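PDB 1Q42: mRNA transport regulator MTR2 from Candida albicans, which affects the transport of mRNA from the nucleus to the cytoplasm and interacts with MEX67. Local coordinates for residues Gln27-Glu30 against Pro31-Lys34. Sequence-based numbering, arbitrary orientation.
Sequences QQLE and PFLK
Glu30 and Lys34 form a salt bridge one turn apart along a flank of the helix. Their side chains run side by side and point the same way. Lys34 NZ donates to Glu30 OE2 at 2.9 Å, using the anti lone pair of that oxygen, the one turned away from OE1. Glu30 CG lies anti to the backbone N (chi1 -174°), and both chains are extended beyond CG, which brings the charged ends level. The lysine methylenes run past the oxygen end of the Glu30 carbonyl, with Lys34 CG 3.4 Å from Glu30 O. The other carboxylate oxygen, OE1, is hydrogen-bonded to Tyr108 OH, so both oxygens of Glu30 have a partner.

The backbone bonds are those of the first helical turn. Leu33 N bonds to Leu29 O at 3.0 Å. Lys34 N bonds to Glu30 O at 3.1 Å. A weak bond of 3.4 Å joins Phe32 N to the O of Gln28, the residue just ahead of the helix. Pro31 has no N-H to give, which suits a place in this first turn. Its ring carbon CD packs 3.5 Å from Gln28 O.

Apolar contact is made on the inner side of the helix. Leu29 CD2 meets the edge of the Phe32 ring, near its plane, 4.1 Å from Phe32 CD2. Leu29 CD2 also lies 4.1 Å from Leu33 CG.

This is the start of helix 29-40, which packs on the curved sheet of the NTF2-like fold. Leu29 and Leu33 rest on strands 101-113 and 118-129, and Phe32 reaches strand 164-173 and the loop residues Val176 and Ile182.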
loop_
_atom_site.group_PDB
_atom_site.type_symbol
_atom_site.label_atom_id
_atom_site.label_comp_id
_atom_site.label_asym_id
_atom_site.label_seq_id
_atom_site.Cartn_x
_atom_site.Cartn_y
_atom_site.Cartn_z
ATOM N N GLN A 27 -9.335 17.675 4.981
ATOM C CA GLN A 27 -10.365 17.590 3.943
ATOM C C GLN A 27 -9.810 16.925 2.674
ATOM O O GLN A 27 -10.567 16.422 1.839
ATOM C CB GLN A 27 -10.917 18.986 3.624
ATOM C CG GLN A 27 -12.312 18.993 2.998
ATOM C CD GLN A 27 -13.390 18.468 3.939
ATOM O OE1 GLN A 27 -13.987 19.232 4.697
ATOM N NE2 GLN A 27 -13.640 17.161 3.887
ATOM N N GLN A 28 -8.486 16.923 2.544
ATOM C CA GLN A 28 -7.806 16.242 1.438
ATOM C C GLN A 28 -7.321 14.857 1.890
ATOM O O GLN A 28 -6.811 14.075 1.083
ATOM C CB GLN A 28 -6.618 17.064 0.894
ATOM C CG GLN A 28 -6.521 18.537 1.345
ATOM C CD GLN A 28 -5.643 18.740 2.583
ATOM O OE1 GLN A 28 -5.177 19.853 2.838
ATOM N NE2 GLN A 28 -5.424 17.672 3.349
ATOM N N LEU A 29 -7.509 14.552 3.170
ATOM C CA LEU A 29 -6.942 13.347 3.765
ATOM C C LEU A 29 -7.633 12.063 3.300
ATOM O O LEU A 29 -6.961 11.101 2.936
ATOM C CB LEU A 29 -6.970 13.429 5.298
ATOM C CG LEU A 29 -5.661 13.142 6.037
ATOM C CD1 LEU A 29 -5.943 12.905 7.522
ATOM C CD2 LEU A 29 -4.931 11.961 5.432
ATOM N N GLU A 30 -8.964 12.039 3.306
ATOM C CA GLU A 30 -9.682 10.812 2.949
ATOM C C GLU A 30 -9.443 10.345 1.500
ATOM O O GLU A 30 -9.200 9.164 1.276
ATOM C CB GLU A 30 -11.176 10.915 3.247
ATOM C CG GLU A 30 -11.930 9.609 3.021
ATOM C CD GLU A 30 -13.285 9.562 3.713
ATOM O OE1 GLU A 30 -13.504 10.323 4.685
ATOM O OE2 GLU A 30 -14.139 8.754 3.281
ATOM N N PRO A 31 -9.532 11.242 0.515
ATOM C CA PRO A 31 -9.179 10.871 -0.863
ATOM C C PRO A 31 -7.742 10.372 -1.005
ATOM O O PRO A 31 -7.530 9.427 -1.761
ATOM C CB PRO A 31 -9.387 12.168 -1.664
ATOM C CG PRO A 31 -10.115 13.099 -0.783
ATOM C CD PRO A 31 -9.975 12.644 0.619
ATOM N N PHE A 32 -6.787 10.977 -0.291
ATOM C CA PHE A 32 -5.395 10.521 -0.334
ATOM C C PHE A 32 -5.260 9.087 0.161
ATOM O O PHE A 32 -4.587 8.281 -0.473
ATOM C CB PHE A 32 -4.476 11.427 0.492
ATOM C CG PHE A 32 -3.171 10.770 0.880
ATOM C CD1 PHE A 32 -2.223 10.456 -0.088
ATOM C CD2 PHE A 32 -2.893 10.470 2.207
ATOM C CE1 PHE A 32 -1.008 9.847 0.263
ATOM C CE2 PHE A 32 -1.682 9.864 2.559
ATOM C CZ PHE A 32 -0.748 9.553 1.580
ATOM N N LEU A 33 -5.901 8.775 1.282
ATOM C CA LEU A 33 -5.836 7.415 1.842
ATOM C C LEU A 33 -6.465 6.395 0.912
ATOM O O LEU A 33 -5.949 5.289 0.755
ATOM C CB LEU A 33 -6.497 7.345 3.223
ATOM C CG LEU A 33 -5.816 8.146 4.327
ATOM C CD1 LEU A 33 -6.594 8.023 5.641
ATOM C CD2 LEU A 33 -4.349 7.726 4.536
ATOM N N LYS A 34 -7.579 6.764 0.290
ATOM C CA LYS A 34 -8.249 5.865 -0.643
ATOM C C LYS A 34 -7.387 5.592 -1.873
ATOM O O LYS A 34 -7.326 4.458 -2.347
ATOM C CB LYS A 34 -9.633 6.398 -0.998
ATOM C CG LYS A 34 -10.581 6.264 0.175
ATOM C CD LYS A 34 -11.933 6.894 -0.076
ATOM C CE LYS A 34 -12.975 6.269 0.841
ATOM N NZ LYS A 34 -14.217 7.073 0.927
#